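Local coordinates for designed helical repeat protein (Synthetic construct, PDB 5CWF) that is a computationally designed helical repeat protein with no assigned biological function, which binds calcium ions in its crystal, at residues Lys59-Ala64 / Glu75-Ala80; Asp70-Glu75 / Glu116-Ile121. One frame throughout, in Å; residues are numbered along the deposited sequence.

Interaction 1: Lys59-Ala64 / Glu75-Ala80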
loop_
_atom_site.group_PDB
_atom_site.type_symbol
_atom_site.label_atom_id
_atom_site.label_comp_id
_atom_site.label_asym_id
_atom_site.label_seq_id
_atom_site.Cartn_x
_atom_site.Cartn_y
_atom_site.Cartn_z
ATOM N N LYS A 59 4.444 -2.150 8.007
ATOM C CA LYS A 59 3.769 -1.568 9.181
ATOM C C LYS A 59 2.307 -1.283 8.929
ATOM O O LYS A 59 1.482 -1.410 9.844
ATOM C CB LYS A 59 4.428 -0.271 9.618
ATOM C CG LYS A 59 5.800 -0.417 10.222
ATOM C CD LYS A 59 6.394 0.963 10.399
ATOM C CE LYS A 59 7.719 0.952 11.114
ATOM N NZ LYS A 59 8.248 2.348 11.145
ATOM N N ALA A 60 1.967 -0.888 7.702
ATOM C CA ALA A 60 0.579 -0.539 7.398
ATOM C C ALA A 60 -0.307 -1.774 7.463
ATOM O O ALA A 60 -1.416 -1.730 8.001
ATOM C CB ALA A 60 0.468 0.097 6.052
ATOM N N VAL A 61 0.190 -2.878 6.930
ATOM C CA VAL A 61 -0.572 -4.118 6.938
ATOM C C VAL A 61 -0.782 -4.589 8.376
ATOM O O VAL A 61 -1.883 -4.984 8.763
ATOM C CB VAL A 61 0.156 -5.218 6.109
ATOM C CG1 VAL A 61 -0.543 -6.588 6.215
ATOM C CG2 VAL A 61 0.213 -4.799 4.672
ATOM N N LEU A 62 0.274 -4.496 9.171
ATOM C CA LEU A 62 0.256 -4.943 10.558
ATOM C C LEU A 62 -0.741 -4.126 11.381
ATOM O O LEU A 62 -1.518 -4.683 12.158
ATOM C CB LEU A 62 1.661 -4.839 11.153
ATOM C CG LEU A 62 1.862 -5.479 12.519
ATOM C CD1 LEU A 62 1.799 -7.005 12.366
ATOM C CD2 LEU A 62 3.173 -5.030 13.145
ATOM N N LEU A 63 -0.732 -2.804 11.189
ATOM C CA LEU A 63 -1.655 -1.946 11.916
ATOM C C LEU A 63 -3.096 -2.133 11.474
ATOM O O LEU A 63 -4.013 -2.078 12.308
ATOM C CB LEU A 63 -1.284 -0.468 11.757
ATOM C CG LEU A 63 -0.059 0.013 12.510
ATOM C CD1 LEU A 63 0.213 1.456 12.130
ATOM C CD2 LEU A 63 -0.227 -0.142 14.013
ATOM N N ALA A 64 -3.298 -2.355 10.179
ATOM C CA ALA A 64 -4.641 -2.573 9.666
ATOM C C ALA A 64 -5.190 -3.887 10.192
ATOM O O ALA A 64 -6.366 -3.985 10.548
ATOM C CB ALA A 64 -4.653 -2.560 8.165
ATOM N N GLU A 75 -8.332 -5.046 2.196
ATOM C CA GLU A 75 -8.063 -4.033 1.170
ATOM C C GLU A 75 -6.710 -3.376 1.344
ATOM O O GLU A 75 -6.042 -3.098 0.360
ATOM C CB GLU A 75 -9.166 -2.982 1.130
ATOM C CG GLU A 75 -10.535 -3.618 0.869
ATOM C CD GLU A 75 -11.458 -2.754 0.049
ATOM O OE1 GLU A 75 -11.024 -2.233 -0.997
ATOM O OE2 GLU A 75 -12.626 -2.598 0.457
ATOM N N ILE A 76 -6.310 -3.109 2.583
ATOM C CA ILE A 76 -4.997 -2.537 2.830
ATOM C C ILE A 76 -3.926 -3.559 2.452
ATOM O O ILE A 76 -2.936 -3.207 1.811
ATOM C CB ILE A 76 -4.845 -2.065 4.294
ATOM C CG1 ILE A 76 -5.656 -0.785 4.493
ATOM C CG2 ILE A 76 -3.396 -1.758 4.628
ATOM C CD1 ILE A 76 -5.899 -0.416 5.962
ATOM N N ALA A 77 -4.116 -4.822 2.835
ATOM C CA ALA A 77 -3.147 -5.855 2.476
ATOM C C ALA A 77 -3.053 -5.987 0.950
ATOM O O ALA A 77 -1.952 -6.101 0.375
ATOM C CB ALA A 77 -3.526 -7.190 3.108
ATOM N N ARG A 78 -4.194 -5.942 0.269
ATOM C CA ARG A 78 -4.152 -6.026 -1.191
ATOM C C ARG A 78 -3.428 -4.831 -1.792
ATOM O O ARG A 78 -2.630 -4.990 -2.735
ATOM C CB ARG A 78 -5.547 -6.126 -1.805
ATOM C CG ARG A 78 -5.470 -6.091 -3.346
ATOM C CD ARG A 78 -6.795 -6.244 -4.072
ATOM N NE ARG A 78 -6.593 -5.915 -5.483
ATOM C CZ ARG A 78 -6.081 -6.725 -6.404
ATOM N NH1 ARG A 78 -5.747 -7.981 -6.112
ATOM N NH2 ARG A 78 -5.924 -6.271 -7.642
ATOM N N ALA A 79 -3.720 -3.638 -1.284
ATOM C CA ALA A 79 -3.080 -2.427 -1.798
ATOM C C ALA A 79 -1.588 -2.536 -1.622
ATOM O O ALA A 79 -0.828 -2.190 -2.532
ATOM C CB ALA A 79 -3.590 -1.208 -1.119
ATOM N N ALA A 80 -1.161 -3.021 -0.455
ATOM C CA ALA A 80 0.262 -3.175 -0.191
ATOM C C ALA A 80 0.908 -4.136 -1.186
ATOM O O ALA A 80 1.941 -3.819 -1.777
ATOM C CB ALA A 80 0.492 -3.659 1.229
#

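Interaction 2: Asp70-Glu75 / Glu116-Ile121. With CA (calcium ion), chain H.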
loop_
_atom_site.group_PDB
_atom_site.type_symbol
_atom_site.label_atom_id
_atom_site.label_comp_id
_atom_site.label_asym_id
_atom_site.label_seq_id
_atom_site.Cartn_x
_atom_site.Cartn_y
_atom_site.Cartn_z
ATOM N N ASP A 70 -12.220 -6.736 9.284
ATOM C CA ASP A 70 -11.591 -7.779 8.445
ATOM C C ASP A 70 -11.552 -7.387 6.994
ATOM O O ASP A 70 -10.521 -7.519 6.309
ATOM C CB ASP A 70 -12.377 -9.097 8.516
ATOM C CG ASP A 70 -12.293 -9.774 9.846
ATOM O OD1 ASP A 70 -11.442 -9.400 10.685
ATOM O OD2 ASP A 70 -13.112 -10.692 10.046
ATOM N N GLU A 71 -12.674 -6.869 6.513
ATOM C CA GLU A 71 -12.769 -6.588 5.086
ATOM C C GLU A 71 -11.939 -5.359 4.707
ATOM O O GLU A 71 -11.390 -5.293 3.608
ATOM C CB GLU A 71 -14.227 -6.476 4.666
ATOM C CG GLU A 71 -14.928 -7.842 4.676
ATOM C CD GLU A 71 -14.328 -8.821 3.650
ATOM O OE1 GLU A 71 -14.270 -8.455 2.445
ATOM O OE2 GLU A 71 -13.891 -9.933 4.059
ATOM N N VAL A 72 -11.775 -4.413 5.617
ATOM C CA VAL A 72 -10.897 -3.265 5.354
ATOM C C VAL A 72 -9.426 -3.693 5.412
ATOM O O VAL A 72 -8.580 -3.207 4.638
ATOM C CB VAL A 72 -11.166 -2.134 6.343
ATOM C CG1 VAL A 72 -10.197 -0.968 6.121
ATOM C CG2 VAL A 72 -12.599 -1.654 6.177
ATOM N N ALA A 73 -9.120 -4.584 6.347
ATOM C CA ALA A 73 -7.785 -5.130 6.501
ATOM C C ALA A 73 -7.367 -5.818 5.204
ATOM O O ALA A 73 -6.224 -5.718 4.794
ATOM C CB ALA A 73 -7.726 -6.104 7.667
ATOM N N ARG A 74 -8.298 -6.526 4.579
ATOM C CA ARG A 74 -8.011 -7.183 3.306
ATOM C C ARG A 74 -7.644 -6.179 2.224
ATOM O O ARG A 74 -6.760 -6.434 1.412
ATOM C CB ARG A 74 -9.206 -8.000 2.818
ATOM C CG ARG A 74 -9.320 -9.346 3.384
ATOM C CD ARG A 74 -10.649 -9.972 2.947
ATOM N NE ARG A 74 -10.566 -10.659 1.665
ATOM C CZ ARG A 74 -11.569 -11.365 1.159
ATOM N NH1 ARG A 74 -12.699 -11.426 1.828
ATOM N NH2 ARG A 74 -11.432 -12.020 0.009
ATOM N N GLU A 75 -8.332 -5.046 2.196
ATOM C CA GLU A 75 -8.063 -4.033 1.170
ATOM C C GLU A 75 -6.710 -3.376 1.344
ATOM O O GLU A 75 -6.042 -3.098 0.360
ATOM C CB GLU A 75 -9.166 -2.982 1.130
ATOM C CG GLU A 75 -10.535 -3.618 0.869
ATOM C CD GLU A 75 -11.458 -2.754 0.049
ATOM O OE1 GLU A 75 -11.024 -2.233 -0.997
ATOM O OE2 GLU A 75 -12.626 -2.598 0.457
ATOM N N GLU A 116 -13.717 3.653 7.213
ATOM C CA GLU A 116 -14.166 4.206 5.934
ATOM C C GLU A 116 -13.007 4.911 5.248
ATOM O O GLU A 116 -12.805 4.780 4.037
ATOM C CB GLU A 116 -15.367 5.153 6.138
ATOM C CG GLU A 116 -15.922 5.813 4.856
ATOM C CD GLU A 116 -17.021 4.994 4.189
ATOM O OE1 GLU A 116 -16.880 3.751 4.130
ATOM O OE2 GLU A 116 -18.032 5.594 3.737
ATOM N N VAL A 117 -12.223 5.660 6.018
ATOM C CA VAL A 117 -11.055 6.326 5.457
ATOM C C VAL A 117 -10.016 5.304 5.008
ATOM O O VAL A 117 -9.445 5.420 3.922
ATOM C CB VAL A 117 -10.453 7.316 6.481
ATOM C CG1 VAL A 117 -9.091 7.827 6.026
ATOM C CG2 VAL A 117 -11.429 8.463 6.701
ATOM N N ALA A 118 -9.788 4.277 5.820
ATOM C CA ALA A 118 -8.794 3.276 5.478
ATOM C C ALA A 118 -9.182 2.608 4.169
ATOM O O ALA A 118 -8.338 2.400 3.294
ATOM C CB ALA A 118 -8.659 2.268 6.587
ATOM N N ARG A 119 -10.465 2.288 4.019
ATOM C CA ARG A 119 -10.929 1.645 2.794
ATOM C C ARG A 119 -10.752 2.544 1.571
ATOM O O ARG A 119 -10.346 2.074 0.511
ATOM C CB ARG A 119 -12.399 1.261 2.927
ATOM C CG ARG A 119 -13.055 0.892 1.599
ATOM C CD ARG A 119 -14.446 0.273 1.791
ATOM N NE ARG A 119 -14.390 -1.059 2.392
ATOM C CZ ARG A 119 -15.461 -1.796 2.678
ATOM N NH1 ARG A 119 -16.680 -1.341 2.418
ATOM N NH2 ARG A 119 -15.315 -2.996 3.223
ATOM N N GLU A 120 -11.079 3.823 1.696
ATOM C CA GLU A 120 -11.017 4.713 0.538
ATOM C C GLU A 120 -9.574 5.091 0.178
ATOM O O GLU A 120 -9.264 5.294 -0.982
ATOM C CB GLU A 120 -11.837 5.976 0.753
ATOM C CG GLU A 120 -13.359 5.767 0.919
ATOM C CD GLU A 120 -14.022 4.889 -0.144
ATOM O OE1 GLU A 120 -13.516 4.786 -1.270
ATOM O OE2 GLU A 120 -15.125 4.370 0.128
ATOM N N ILE A 121 -8.702 5.225 1.175
ATOM C CA ILE A 121 -7.284 5.509 0.900
ATOM C C ILE A 121 -6.665 4.308 0.175
ATOM O O ILE A 121 -5.991 4.477 -0.845
ATOM C CB ILE A 121 -6.513 5.854 2.211
ATOM C CG1 ILE A 121 -7.030 7.182 2.800
ATOM C CG2 ILE A 121 -5.007 5.910 1.981
ATOM C CD1 ILE A 121 -6.713 8.412 1.955
HETATM CA CA CA H . -13.042 -11.821 11.979
HETATM O O HOH W 1 -13.355 -13.630 13.615
HETATM O O HOH W 2 -15.031 -12.631 11.159
#

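Interaction 1: Lys59-Ala64 / Glu75-Ala80
Ile76 and Ala64 meet in the close-packed part of this contact. The CG2 branch of Ile76, anti to its backbone N, lies 3.8 Å from Ala64 CB and also passes 3.9 Å from Ala60 O, so the isoleucine fits against the backbone of helix 48-67. Its CD1 methyl comes still nearer to Ala64 CB, at 3.3 Å, but that approach is doubtful, being shorter than carbon atoms usually pack and belonging to one of two deposited conformers. Alanine suits positions 60 and 64, since a side chain of one methyl allows the axes to come within 9.0 Å. Val61 holds CG1 anti to its backbone N (chi1 174°), which sends CG2 to Ala80 CB at 3.6 Å, another close fit. Packing is looser at Val61 CG1, which stands 4.3 Å from Ala77 CB. Neighbouring helices cover both flanks, since Val61 also packs on Leu12 and Ile31, and Ala60 on Val106 and Leu107. Charge is kept to the outside. Arg78 points away from helix 48-67 into an exposed position, and Lys59 stretches its extended chain toward Glu4 in a weak, long ion pair. The side-chain contacts between the segments are all apolar, and no hydrogen bond joins them. The segments run antiparallel at 170°, as expected for the helical hairpin formed by successive helices of a designed alpha-helical repeat protein.

Interaction 2: Asp70-Glu75 / Glu116-Ile121
Glu75 and Arg119 cross at a slant between two helices that run in the same general direction. In the conformer described, one of two deposited, Arg119 NE lies 3.0 Å from Glu75 OE2 in a salt bridge, with the carboxylate and guanidinium planes turned 38° apart; the oxygen approaches the guanidinium obliquely. Arg119 owes this reach to its torsions: the chain leaves the helix extended, CG anti to the backbone N, then bends at chi3 (-70°), which carries the flat end alongside helix 70-89 to Glu71. There the edge of the guanidinium meets the Glu71 side chain, with NH2 3.9 Å from Glu71 CB. Arginine suits this border because its aliphatic part can lie over neighbours while its charged end stays near the surface. Glu75 has a second cationic partner, its OE1 pairing with Arg123, so two arginines hold the carboxylate and would be expected to stabilise its negative charge. Beneath the ion pair, Val72 supplies the apolar contact: its CG1 methyl, anti to the backbone N, rests 3.6 Å from Ala118 CB, and the small alanine admits the branched valine. Glu71 turns its carboxylate away from Arg119 toward its own helix, where OE2 uses its syn lone pair to accept a hydrogen bond from Arg74 NH1 (2.9 Å), in the guanidinium plane, as part of a salt bridge. At the N-terminal end of helix 70-89, Asp70 OD2 binds a calcium ion at 2.2 Å, two waters and Asp24 being among its other ligands. With axes inclined by 28°, the pair shows the near-parallel side-by-side stacking of helices in a designed helical repeat protein.

Overall arrangement
Helix 70-89 serves both interactions and Glu75 belongs to both ranges, but the helix presents different faces. Interaction 1 is core: every touching residue is buried, and alanine, valine and isoleucine join it to the preceding antiparallel helix 48-67. Interaction 2 is only partly buried, nearer the protein's outer edge, and reaches the nearly parallel helix 115-134, so a valine-alanine base is topped by charged side chains. The two centres are about 9 Å apart and the contacts merge where, in the conformer described, Ile76 CD1 packs 3.9 Å from Ala118 CB. Hydrophobic packing thus continues from the hairpin into the stack, giving way to ion pairs toward solvent.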